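Local coordinates for AB hydrolase-1 domain-containing protein (Parabacteroides distasonis, PDB 4Q34) that is uncharacterized but, as a member of the alpha/beta-hydrolase family, is probably an esterase of unknown substrate, at residues Y47-F51 with F81-V86; I75-R79 with A310-S314; A203-P207 with L268-W272; K216-L220 with E261-R265. All coordinates share one frame; numbering follows the deposited sequence. Where two conformers were deposited one is given.

Contact 1 (Y47-F51 with F81-V86); sequences YPLVF and FCVYLV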
loop_
_atom_site.group_PDB
_atom_site.type_symbol
_atom_site.label_atom_id
_atom_site.label_comp_id
_atom_site.label_asym_id
_atom_site.label_seq_id
_atom_site.Cartn_x
_atom_site.Cartn_y
_atom_site.Cartn_z
ATOM N N TYR A 47 -13.630 -20.211 3.941
ATOM C CA TYR A 47 -12.238 -19.952 4.260
ATOM C C TYR A 47 -11.721 -18.802 3.417
ATOM O O TYR A 47 -11.820 -18.844 2.189
ATOM C CB TYR A 47 -11.348 -21.179 4.056
ATOM C CG TYR A 47 -11.793 -22.367 4.864
ATOM C CD1 TYR A 47 -11.732 -22.359 6.246
ATOM C CD2 TYR A 47 -12.357 -23.466 4.238
ATOM C CE1 TYR A 47 -12.139 -23.459 6.977
ATOM C CE2 TYR A 47 -12.778 -24.564 4.962
ATOM C CZ TYR A 47 -12.666 -24.554 6.332
ATOM O OH TYR A 47 -13.097 -25.657 7.032
ATOM N N PRO A 48 -11.199 -17.757 4.084
ATOM C CA PRO A 48 -10.594 -16.684 3.359
ATOM C C PRO A 48 -9.257 -17.113 2.750
ATOM O O PRO A 48 -8.616 -18.057 3.257
ATOM C CB PRO A 48 -10.348 -15.621 4.444
ATOM C CG PRO A 48 -10.295 -16.388 5.731
ATOM C CD PRO A 48 -11.275 -17.492 5.537
ATOM N N LEU A 49 -8.874 -16.411 1.698
ATOM C CA LEU A 49 -7.550 -16.508 1.108
ATOM C C LEU A 49 -6.660 -15.339 1.561
ATOM O O LEU A 49 -7.045 -14.182 1.461
ATOM C CB LEU A 49 -7.661 -16.535 -0.403
ATOM C CG LEU A 49 -8.613 -17.535 -1.005
ATOM C CD1 LEU A 49 -8.585 -17.417 -2.502
ATOM C CD2 LEU A 49 -8.282 -18.959 -0.582
ATOM N N VAL A 50 -5.459 -15.655 2.063
ATOM C CA VAL A 50 -4.471 -14.691 2.492
ATOM C C VAL A 50 -3.270 -14.824 1.563
ATOM O O VAL A 50 -2.753 -15.920 1.381
ATOM C CB VAL A 50 -4.055 -14.944 3.945
ATOM C CG1 VAL A 50 -2.955 -13.977 4.342
ATOM C CG2 VAL A 50 -5.266 -14.885 4.879
ATOM N N PHE A 51 -2.869 -13.697 0.968
ATOM C CA PHE A 51 -1.812 -13.682 -0.034
ATOM C C PHE A 51 -0.543 -13.047 0.483
ATOM O O PHE A 51 -0.583 -11.918 0.990
ATOM C CB PHE A 51 -2.312 -12.941 -1.284
ATOM C CG PHE A 51 -3.436 -13.637 -1.998
ATOM C CD1 PHE A 51 -3.197 -14.590 -2.963
ATOM C CD2 PHE A 51 -4.735 -13.333 -1.716
ATOM C CE1 PHE A 51 -4.218 -15.227 -3.627
ATOM C CE2 PHE A 51 -5.771 -13.967 -2.377
ATOM C CZ PHE A 51 -5.527 -14.919 -3.328
ATOM N N PHE A 81 -14.490 -15.781 -2.838
ATOM C CA PHE A 81 -13.606 -15.880 -1.689
ATOM C C PHE A 81 -13.394 -14.487 -1.072
ATOM O O PHE A 81 -13.197 -13.493 -1.797
ATOM C CB PHE A 81 -12.233 -16.433 -2.055
ATOM C CG PHE A 81 -12.223 -17.871 -2.493
ATOM C CD1 PHE A 81 -12.470 -18.189 -3.825
ATOM C CD2 PHE A 81 -11.940 -18.901 -1.597
ATOM C CE1 PHE A 81 -12.433 -19.501 -4.249
ATOM C CE2 PHE A 81 -11.871 -20.215 -2.027
ATOM C CZ PHE A 81 -12.119 -20.504 -3.368
ATOM N N CYS A 82 -13.360 -14.442 0.267
ATOM C CA CYS A 82 -12.756 -13.311 0.975
ATOM C C CYS A 82 -11.290 -13.299 0.658
ATOM O O CYS A 82 -10.637 -14.349 0.750
ATOM C CB CYS A 82 -12.932 -13.378 2.494
ATOM S SG CYS A 82 -14.648 -13.425 2.995
ATOM N N VAL A 83 -10.776 -12.136 0.292
ATOM C CA VAL A 83 -9.398 -12.021 -0.090
ATOM C C VAL A 83 -8.710 -10.977 0.812
ATOM O O VAL A 83 -9.181 -9.843 0.904
ATOM C CB VAL A 83 -9.243 -11.612 -1.566
ATOM C CG1 VAL A 83 -7.827 -11.250 -1.880
ATOM C CG2 VAL A 83 -9.760 -12.703 -2.509
ATOM N N TYR A 84 -7.563 -11.371 1.391
ATOM C CA TYR A 84 -6.731 -10.540 2.224
ATOM C C TYR A 84 -5.399 -10.361 1.535
ATOM O O TYR A 84 -4.658 -11.314 1.345
ATOM C CB TYR A 84 -6.530 -11.181 3.611
ATOM C CG TYR A 84 -7.756 -11.177 4.441
ATOM C CD1 TYR A 84 -8.796 -12.033 4.162
ATOM C CD2 TYR A 84 -7.895 -10.268 5.505
ATOM C CE1 TYR A 84 -9.973 -11.996 4.923
ATOM C CE2 TYR A 84 -9.051 -10.240 6.269
ATOM C CZ TYR A 84 -10.081 -11.083 5.965
ATOM O OH TYR A 84 -11.210 -11.023 6.742
ATOM N N LEU A 85 -5.110 -9.143 1.107
ATOM C CA LEU A 85 -3.818 -8.819 0.479
ATOM C C LEU A 85 -2.934 -8.169 1.542
ATOM O O LEU A 85 -3.384 -7.255 2.241
ATOM C CB LEU A 85 -4.009 -7.841 -0.700
ATOM C CG LEU A 85 -4.545 -8.332 -2.071
ATOM C CD1 LEU A 85 -3.970 -7.516 -3.210
ATOM C CD2 LEU A 85 -4.275 -9.807 -2.343
ATOM N N VAL A 86 -1.657 -8.565 1.616
ATOM C CA VAL A 86 -0.820 -8.129 2.713
ATOM C C VAL A 86 0.457 -7.475 2.181
ATOM O O VAL A 86 1.028 -7.950 1.177
ATOM C CB VAL A 86 -0.468 -9.348 3.630
ATOM C CG1 VAL A 86 0.387 -8.893 4.809
ATOM C CG2 VAL A 86 -1.750 -10.089 4.095
HETATM O O HOH W 1 -13.799 -17.000 1.540
HETATM O O HOH W 2 0.881 -10.075 -0.415
#
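Leu49 and Tyr84 lie on neighbouring parallel strands of the central sheet of an alpha/beta-hydrolase fold, strands 49-52 and 83-87, which the helix 72-78 links as a beta-alpha-beta crossover. Three backbone hydrogen bonds join the two segments, the first from Leu49 N to Cys82 O (2.9 Å), just ahead of the second strand. Tyr84 N then donates to Leu49 O at 2.9 Å, and Phe51 N to Tyr84 O at 3.0 Å. Beyond the pairing, water carries the polar links, one joining Tyr47 O to Cys82 N and another giving hydrogens to both Phe51 O and Val86 O.

Apolar packing covers both faces. Beneath helix 72-78, Leu49 lays CD1 over the face of the Phe81 ring, 4.0 Å from its centroid, a CH-pi contact suited to a branched aliphatic side chain. On the same face the Phe51 ring, with CG anti to its carbonyl carbon (chi1 -66°), reaches Leu85 CD2 through CD2. The other face holds Val50, whose beta-branched side chain suits a strand under helix 153-167, and Tyr84, whose ring meets Pro48 CB through CE1 at 3.7 Å. Packing is tight at one last point on the Phe51 side, where ring atom CE2 lies 3.4 Å from Val83 CG1.

Contact 2 (I75-R79 with A310-S314); sequences IFLRR and ADLLS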
loop_
_atom_site.group_PDB
_atom_site.type_symbol
_atom_site.label_atom_id
_atom_site.label_comp_id
_atom_site.label_asym_id
_atom_site.label_seq_id
_atom_site.Cartn_x
_atom_site.Cartn_y
_atom_site.Cartn_z
ATOM N N ILE A 75 -9.854 -11.831 -9.327
ATOM C CA ILE A 75 -10.312 -13.128 -9.805
ATOM C C ILE A 75 -10.934 -13.967 -8.682
ATOM O O ILE A 75 -12.005 -14.546 -8.848
ATOM C CB ILE A 75 -9.157 -13.897 -10.446
ATOM C CG1 ILE A 75 -8.735 -13.208 -11.733
ATOM C CG2 ILE A 75 -9.531 -15.382 -10.732
ATOM C CD1 ILE A 75 -7.384 -13.651 -12.265
ATOM N N PHE A 76 -10.268 -14.037 -7.531
ATOM C CA PHE A 76 -10.784 -14.843 -6.431
ATOM C C PHE A 76 -11.922 -14.187 -5.676
ATOM O O PHE A 76 -12.782 -14.894 -5.187
ATOM C CB PHE A 76 -9.655 -15.369 -5.538
ATOM C CG PHE A 76 -8.915 -16.492 -6.211
ATOM C CD1 PHE A 76 -9.476 -17.768 -6.237
ATOM C CD2 PHE A 76 -7.791 -16.235 -6.972
ATOM C CE1 PHE A 76 -8.865 -18.786 -6.917
ATOM C CE2 PHE A 76 -7.150 -17.266 -7.682
ATOM C CZ PHE A 76 -7.699 -18.535 -7.665
ATOM N N LEU A 77 -11.961 -12.846 -5.659
ATOM C CA LEU A 77 -13.116 -12.141 -5.114
ATOM C C LEU A 77 -14.348 -12.453 -5.955
ATOM O O LEU A 77 -15.427 -12.716 -5.407
ATOM C CB LEU A 77 -12.850 -10.628 -5.119
ATOM C CG LEU A 77 -13.960 -9.771 -4.519
ATOM C CD1 LEU A 77 -14.189 -10.149 -3.068
ATOM C CD2 LEU A 77 -13.589 -8.300 -4.672
ATOM N N ARG A 78 -14.183 -12.463 -7.269
ATOM C CA ARG A 78 -15.291 -12.791 -8.186
ATOM C C ARG A 78 -15.799 -14.219 -7.984
ATOM O O ARG A 78 -17.000 -14.508 -8.151
ATOM C CB ARG A 78 -14.870 -12.547 -9.637
ATOM C CG ARG A 78 -16.030 -12.695 -10.589
ATOM C CD ARG A 78 -15.637 -12.256 -11.995
ATOM N NE ARG A 78 -15.440 -10.808 -12.045
ATOM C CZ ARG A 78 -14.265 -10.211 -12.205
ATOM N NH1 ARG A 78 -13.174 -10.929 -12.425
ATOM N NH2 ARG A 78 -14.215 -8.884 -12.206
ATOM N N ARG A 79 -14.908 -15.100 -7.599
ATOM C CA ARG A 79 -15.209 -16.499 -7.300
ATOM C C ARG A 79 -15.714 -16.743 -5.879
ATOM O O ARG A 79 -15.787 -17.881 -5.417
ATOM C CB ARG A 79 -13.964 -17.327 -7.594
ATOM C CG ARG A 79 -13.596 -17.308 -9.067
ATOM C CD ARG A 79 -12.326 -18.059 -9.422
ATOM N NE ARG A 79 -12.039 -17.843 -10.851
ATOM C CZ ARG A 79 -11.334 -18.649 -11.633
ATOM N NH1 ARG A 79 -10.774 -19.766 -11.159
ATOM N NH2 ARG A 79 -11.186 -18.310 -12.914
ATOM N N ALA A 310 -5.174 -19.610 -12.251
ATOM C CA ALA A 310 -6.208 -19.495 -11.209
ATOM C C ALA A 310 -7.137 -20.711 -11.230
ATOM O O ALA A 310 -7.487 -21.238 -10.190
ATOM C CB ALA A 310 -7.005 -18.207 -11.361
ATOM N N ASP A 311 -7.511 -21.195 -12.422
ATOM C CA ASP A 311 -8.363 -22.362 -12.498
ATOM C C ASP A 311 -7.746 -23.613 -11.837
ATOM O O ASP A 311 -8.444 -24.420 -11.200
ATOM C CB ASP A 311 -8.723 -22.698 -13.962
ATOM C CG ASP A 311 -9.671 -21.679 -14.607
ATOM O OD1 ASP A 311 -10.320 -20.883 -13.906
ATOM O OD2 ASP A 311 -9.748 -21.673 -15.859
ATOM N N LEU A 312 -6.436 -23.764 -12.005
ATOM C CA LEU A 312 -5.698 -24.866 -11.385
ATOM C C LEU A 312 -5.776 -24.758 -9.887
ATOM O O LEU A 312 -6.027 -25.753 -9.194
ATOM C CB LEU A 312 -4.218 -24.868 -11.774
ATOM C CG LEU A 312 -3.856 -25.462 -13.123
ATOM C CD1 LEU A 312 -2.380 -25.173 -13.321
ATOM C CD2 LEU A 312 -4.166 -26.952 -13.165
ATOM N N LEU A 313 -5.555 -23.555 -9.376
ATOM C CA LEU A 313 -5.689 -23.351 -7.951
ATOM C C LEU A 313 -7.139 -23.620 -7.459
ATOM O O LEU A 313 -7.332 -24.296 -6.431
ATOM C CB LEU A 313 -5.221 -21.945 -7.539
ATOM C CG LEU A 313 -5.313 -21.614 -6.043
ATOM C CD1 LEU A 313 -4.588 -22.602 -5.140
ATOM C CD2 LEU A 313 -4.834 -20.187 -5.825
ATOM N N SER A 314 -8.136 -23.084 -8.145
ATOM C CA SER A 314 -9.554 -23.326 -7.749
ATOM C C SER A 314 -9.847 -24.828 -7.702
ATOM O O SER A 314 -10.555 -25.303 -6.855
ATOM C CB SER A 314 -10.535 -22.685 -8.723
ATOM O OG SER A 314 -10.580 -21.277 -8.587
#
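Arg79 puts CG anti to its carbonyl carbon (chi1 -64°) and then runs extended from CG to NE, a reach that carries its guanidinium across to Asp311 and Ser314; Phe76 likewise turns CG to the side of its backbone N (chi1 -75°), which brings the ring's CZ against the same helix. The contact joins two helices packed on one face of the alpha/beta-hydrolase sheet: the end of helix 72-78, which Arg79 follows as the first residue to leave helical geometry, and the C-terminal helix 306-319.

The polar part is a salt bridge in which NH1 and NH2 of Arg79 approach Asp311 end-on and both give hydrogens to OD1. Arg79 NH2 lies 2.9 Å from Asp311 OD1 and meets this oxygen nearly along its C-O axis, whereas NH1 comes to its anti lone pair. Guanidinium and carboxylate are nearly coplanar, with 19° between their planes. Arg79 NH1 also donates to Ser314 OG at 3.0 Å, with the hydroxyl oxygen in the guanidinium plane, so two residues about one helical turn apart limit rotation of the group. Arginine suits this place because its long chain spans the gap between helices while its several N-H groups serve both acceptors.

Below this bridge the contact is apolar and buried. Ala310, small enough to let the helices come near, sets CB 3.8 Å from Ile75 CG2 and also against the Phe76 ring. Leu313, which reaches on to Ala196 and Tyr198 of the sheet, closes the packing with CD2 3.8 Å from Phe76 CZ.

Contact 3 (A203-P207 with L268-W272); sequences AVPFP and LMKIW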
loop_
_atom_site.group_PDB
_atom_site.type_symbol
_atom_site.label_atom_id
_atom_site.label_comp_id
_atom_site.label_asym_id
_atom_site.label_seq_id
_atom_site.Cartn_x
_atom_site.Cartn_y
_atom_site.Cartn_z
ATOM N N ALA A 203 14.977 -21.818 2.735
ATOM C CA ALA A 203 14.739 -22.418 4.048
ATOM C C ALA A 203 13.691 -23.539 4.013
ATOM O O ALA A 203 12.665 -23.516 4.734
ATOM C CB ALA A 203 14.382 -21.351 5.047
ATOM N N VAL A 204 13.961 -24.525 3.178
ATOM C CA VAL A 204 13.059 -25.673 3.052
ATOM C C VAL A 204 13.363 -26.607 4.223
ATOM O O VAL A 204 14.485 -27.005 4.393
ATOM C CB VAL A 204 13.255 -26.378 1.706
ATOM C CG1 VAL A 204 12.329 -27.570 1.603
ATOM C CG2 VAL A 204 13.043 -25.387 0.555
ATOM N N PRO A 205 12.366 -26.933 5.068
ATOM C CA PRO A 205 12.700 -27.672 6.253
ATOM C C PRO A 205 12.748 -29.198 6.061
ATOM O O PRO A 205 11.786 -29.811 5.605
ATOM C CB PRO A 205 11.586 -27.277 7.251
ATOM C CG PRO A 205 10.425 -27.047 6.360
ATOM C CD PRO A 205 10.988 -26.430 5.106
ATOM N N PHE A 206 13.865 -29.786 6.431
ATOM C CA PHE A 206 14.037 -31.222 6.450
ATOM C C PHE A 206 14.412 -31.701 7.865
ATOM O O PHE A 206 14.994 -30.923 8.650
ATOM C CB PHE A 206 15.147 -31.611 5.483
ATOM C CG PHE A 206 14.792 -31.413 4.043
ATOM C CD1 PHE A 206 15.033 -30.216 3.418
ATOM C CD2 PHE A 206 14.252 -32.453 3.318
ATOM C CE1 PHE A 206 14.729 -30.039 2.075
ATOM C CE2 PHE A 206 13.898 -32.269 1.981
ATOM C CZ PHE A 206 14.158 -31.071 1.361
ATOM N N PRO A 207 14.135 -32.980 8.187
ATOM C CA PRO A 207 14.547 -33.501 9.472
ATOM C C PRO A 207 16.049 -33.515 9.611
ATOM O O PRO A 207 16.768 -33.764 8.639
ATOM C CB PRO A 207 14.044 -34.947 9.486
ATOM C CG PRO A 207 13.184 -35.105 8.311
ATOM C CD PRO A 207 13.486 -33.998 7.345
ATOM N N LEU A 268 14.231 -29.948 -5.612
ATOM C CA LEU A 268 14.230 -30.032 -4.155
ATOM C C LEU A 268 12.843 -30.171 -3.587
ATOM O O LEU A 268 12.638 -30.961 -2.680
ATOM C CB LEU A 268 14.882 -28.812 -3.562
ATOM C CG LEU A 268 14.964 -28.775 -2.048
ATOM C CD1 LEU A 268 15.640 -30.011 -1.498
ATOM C CD2 LEU A 268 15.663 -27.499 -1.632
HETATM N N MSE A 269 11.893 -29.413 -4.120
HETATM C CA MSE A 269 10.521 -29.489 -3.594
HETATM C C MSE A 269 9.878 -30.841 -3.883
HETATM O O MSE A 269 9.083 -31.354 -3.073
HETATM C CB MSE A 269 9.646 -28.362 -4.094
HETATM C CG MSE A 269 10.111 -26.976 -3.795
HETATM SE SE MSE A 269 10.833 -26.789 -1.997
HETATM C CE MSE A 269 9.193 -26.481 -1.028
ATOM N N LYS A 270 10.220 -31.469 -5.018
ATOM C CA LYS A 270 9.737 -32.819 -5.261
ATOM C C LYS A 270 10.271 -33.815 -4.241
ATOM O O LYS A 270 9.553 -34.716 -3.817
ATOM C CB LYS A 270 10.050 -33.274 -6.695
ATOM C CG LYS A 270 9.237 -32.467 -7.701
ATOM C CD LYS A 270 9.131 -33.129 -9.050
ATOM C CE LYS A 270 10.330 -32.817 -9.869
ATOM N NZ LYS A 270 10.138 -33.393 -11.232
ATOM N N ILE A 271 11.522 -33.640 -3.814
ATOM C CA ILE A 271 12.115 -34.500 -2.798
ATOM C C ILE A 271 11.428 -34.268 -1.454
ATOM O O ILE A 271 11.023 -35.224 -0.790
ATOM C CB ILE A 271 13.620 -34.261 -2.678
ATOM C CG1 ILE A 271 14.301 -34.748 -3.978
ATOM C CG2 ILE A 271 14.172 -34.962 -1.445
ATOM C CD1 ILE A 271 15.756 -34.294 -4.130
ATOM N N TRP A 272 11.270 -32.997 -1.107
ATOM C CA TRP A 272 10.564 -32.572 0.117
ATOM C C TRP A 272 9.137 -33.131 0.194
ATOM O O TRP A 272 8.758 -33.724 1.206
ATOM C CB TRP A 272 10.516 -31.046 0.153
ATOM C CG TRP A 272 10.042 -30.412 1.435
ATOM C CD1 TRP A 272 10.702 -30.417 2.626
ATOM C CD2 TRP A 272 8.889 -29.596 1.621
ATOM N NE1 TRP A 272 10.004 -29.665 3.559
ATOM C CE2 TRP A 272 8.893 -29.154 2.962
ATOM C CE3 TRP A 272 7.838 -29.191 0.785
ATOM C CZ2 TRP A 272 7.906 -28.360 3.473
ATOM C CZ3 TRP A 272 6.841 -28.405 1.308
ATOM C CH2 TRP A 272 6.883 -27.989 2.635
#
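The indole of Trp272 has Val204 CG1 over one face, 3.6 Å from the centroid of its five-membered ring, and Pro205 O at its edge, in the ring plane. The neighbouring CD1 corner of the indole points at the face of Phe206, a T-shaped pair with planes at 73° and centroids 5.0 Å apart. With CG anti to the backbone N (chi1 -170°), Trp272 reaches from its helix to the strand, where NE1 donates to Pro205 O at 2.7 Å; the bond is bent, 138° at the hydrogen, and the donor is tilted from the carbonyl plane.

Around the indole the fit is apolar. Leu268, one turn earlier, presses CD1 to within 3.4 Å of Phe206 CZ, while Val204 CG2 meets the selenium of the selenomethionine Met269 at 3.7 Å. A flexible chain suits Met269, since bends at chi2 and chi3 turn its end back to the strand. A leucine in place of Trp272 would probably leave Pro205 O without this donor and open a gap between Val204 and Phe206.

The short strand 204-207, paired in parallel with strand 226-229 outside the main sheet, is thereby packed on helix 257-277, a helix flanking the sheet of the alpha/beta-hydrolase fold.

Contact 4 (K216-L220 with E261-R265); sequences KFITL and EWTRR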
loop_
_atom_site.group_PDB
_atom_site.type_symbol
_atom_site.label_atom_id
_atom_site.label_comp_id
_atom_site.label_asym_id
_atom_site.label_seq_id
_atom_site.Cartn_x
_atom_site.Cartn_y
_atom_site.Cartn_z
ATOM N N LYS A 216 21.673 -28.913 -0.270
ATOM C CA LYS A 216 22.883 -28.401 0.350
ATOM C C LYS A 216 23.536 -27.285 -0.450
ATOM O O LYS A 216 24.563 -26.751 -0.029
ATOM C CB LYS A 216 23.870 -29.544 0.595
ATOM C CG LYS A 216 23.410 -30.509 1.686
ATOM C CD LYS A 216 24.505 -31.484 2.112
ATOM C CE LYS A 216 24.106 -32.279 3.346
ATOM N NZ LYS A 216 24.034 -33.747 3.107
ATOM N N PHE A 217 22.949 -26.910 -1.588
ATOM C CA PHE A 217 23.527 -25.814 -2.362
ATOM C C PHE A 217 23.295 -24.511 -1.598
ATOM O O PHE A 217 22.327 -24.397 -0.842
ATOM C CB PHE A 217 23.036 -25.790 -3.821
ATOM C CG PHE A 217 21.572 -25.457 -3.993
ATOM C CD1 PHE A 217 20.584 -26.436 -3.826
ATOM C CD2 PHE A 217 21.182 -24.177 -4.371
ATOM C CE1 PHE A 217 19.245 -26.131 -4.011
ATOM C CE2 PHE A 217 19.841 -23.871 -4.558
ATOM C CZ PHE A 217 18.869 -24.849 -4.381
ATOM N N ILE A 218 24.252 -23.591 -1.719
ATOM C CA ILE A 218 24.202 -22.260 -1.097
ATOM C C ILE A 218 23.787 -21.290 -2.185
ATOM O O ILE A 218 24.368 -21.288 -3.285
ATOM C CB ILE A 218 25.578 -21.802 -0.543
ATOM N N THR A 219 22.790 -20.471 -1.887
ATOM C CA THR A 219 22.257 -19.545 -2.873
ATOM C C THR A 219 23.179 -18.377 -3.116
ATOM O O THR A 219 24.168 -18.198 -2.406
ATOM C CB THR A 219 20.913 -18.958 -2.430
ATOM O OG1 THR A 219 20.963 -18.653 -1.038
ATOM C CG2 THR A 219 19.813 -19.933 -2.682
ATOM N N LEU A 220 22.824 -17.583 -4.131
ATOM C CA LEU A 220 23.422 -16.266 -4.379
ATOM C C LEU A 220 23.258 -15.345 -3.152
ATOM O O LEU A 220 24.125 -14.516 -2.856
ATOM C CB LEU A 220 22.784 -15.636 -5.622
ATOM C CG LEU A 220 23.034 -16.347 -6.960
ATOM C CD1 LEU A 220 22.084 -15.809 -8.023
ATOM C CD2 LEU A 220 24.491 -16.209 -7.396
ATOM N N GLU A 261 18.869 -21.626 -10.177
ATOM C CA GLU A 261 18.385 -21.826 -8.827
ATOM C C GLU A 261 16.951 -22.306 -8.828
ATOM O O GLU A 261 16.597 -23.085 -7.961
ATOM C CB GLU A 261 18.501 -20.558 -8.006
ATOM C CG GLU A 261 19.942 -20.274 -7.646
ATOM C CD GLU A 261 20.120 -19.199 -6.582
ATOM O OE1 GLU A 261 19.128 -18.524 -6.206
ATOM O OE2 GLU A 261 21.270 -19.048 -6.119
ATOM N N TRP A 262 16.137 -21.852 -9.787
ATOM C CA TRP A 262 14.739 -22.289 -9.864
ATOM C C TRP A 262 14.642 -23.753 -10.285
ATOM O O TRP A 262 13.832 -24.497 -9.791
ATOM C CB TRP A 262 13.887 -21.375 -10.769
ATOM C CG TRP A 262 13.921 -19.967 -10.330
ATOM C CD1 TRP A 262 14.475 -18.899 -10.997
ATOM C CD2 TRP A 262 13.389 -19.446 -9.101
ATOM N NE1 TRP A 262 14.319 -17.751 -10.258
ATOM C CE2 TRP A 262 13.644 -18.055 -9.095
ATOM C CE3 TRP A 262 12.717 -20.019 -8.007
ATOM C CZ2 TRP A 262 13.297 -17.235 -8.017
ATOM C CZ3 TRP A 262 12.321 -19.174 -6.935
ATOM C CH2 TRP A 262 12.615 -17.807 -6.961
ATOM N N THR A 263 15.474 -24.178 -11.221
ATOM C CA THR A 263 15.559 -25.597 -11.520
ATOM C C THR A 263 15.882 -26.456 -10.321
ATOM O O THR A 263 15.285 -27.517 -10.149
ATOM C CB THR A 263 16.661 -25.835 -12.582
ATOM O OG1 THR A 263 16.416 -24.935 -13.670
ATOM C CG2 THR A 263 16.646 -27.236 -13.076
ATOM N N ARG A 264 16.875 -26.031 -9.541
ATOM C CA ARG A 264 17.261 -26.746 -8.312
ATOM C C ARG A 264 16.106 -26.788 -7.319
ATOM O O ARG A 264 15.912 -27.812 -6.636
ATOM C CB ARG A 264 18.440 -26.078 -7.590
ATOM C CG ARG A 264 19.628 -25.706 -8.462
ATOM C CD ARG A 264 20.745 -25.129 -7.593
ATOM N NE ARG A 264 21.743 -26.143 -7.336
ATOM C CZ ARG A 264 22.890 -26.263 -7.994
ATOM N NH1 ARG A 264 23.239 -25.395 -8.939
ATOM N NH2 ARG A 264 23.702 -27.256 -7.690
ATOM N N ARG A 265 15.340 -25.697 -7.259
ATOM C CA ARG A 265 14.205 -25.602 -6.328
ATOM C C ARG A 265 13.076 -26.563 -6.696
ATOM O O ARG A 265 12.518 -27.225 -5.820
ATOM C CB ARG A 265 13.719 -24.162 -6.212
ATOM C CG ARG A 265 14.685 -23.413 -5.309
ATOM C CD ARG A 265 14.515 -21.923 -5.436
ATOM N NE ARG A 265 15.334 -21.298 -4.417
ATOM C CZ ARG A 265 15.589 -20.010 -4.367
ATOM N NH1 ARG A 265 15.132 -19.184 -5.296
ATOM N NH2 ARG A 265 16.332 -19.566 -3.363
#
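Phe217 lays its ring against the side chain of Arg264, joining a loop between strands 204-207 and 226-229 to helix 257-277 of the alpha/beta-hydrolase fold. This is a close-packed part of the contact. Arg264 CD stands over the Phe217 ring face, 3.4 Å from the centroid, in a CH-pi contact, and a bend at chi3 (100°) turns the chain so that the guanidinium continues past the ring. Its CZ is 4.8 Å from the same centroid, an off-centre cation-pi interaction with 40° between the planes. An arginine suits this place because its methylene groups and its charge can both use one aromatic face. An alanine at Phe217 would remove that face and is likely to leave the Arg264 side chain freer to turn.

Glu261 makes the other firm grip: OE2 accepts the backbone N-H of Leu220 at 2.9 Å through its syn lone pair, while OE1 is in a salt bridge with Arg115. The carboxylate is thus held at both oxygens. Beside it Thr219, whose OG1 bonds to Lys223 O, gives the helix a methyl: CG2 lies 3.6 Å from NH2 of Arg265, a nitrogen salt-bridged to Glu225.

Toward solvent the contact is looser. Although its backbone N-H is firmly held, the exposed Leu220 side chain touches the helix along one side alone, with CG 3.3 Å and CD1 3.8 Å from Glu261 OE2.

In the fold
From the N terminus, contact 1 closes first, bringing strand 83-87 back beside strand 49-52 after the intervening helix 72-78. That helix opens contact 2, whose long loop closes only at helix 306-319, so contacts 1 and 2 cross along the chain; in space they touch, with Phe81 N probably hydrogen-bonded to Phe76 O. Within this long loop contact 3 runs from strand 204-207 to helix 257-277, and contact 4, nested inside it, ties the following loop to an earlier part of the same helix. Contacts 1 and 2 tie the sheet and helix 72-78 to the C-terminal helix 306-319; contact 4 lies across the chain's centre from both, about 30 Å away between centres.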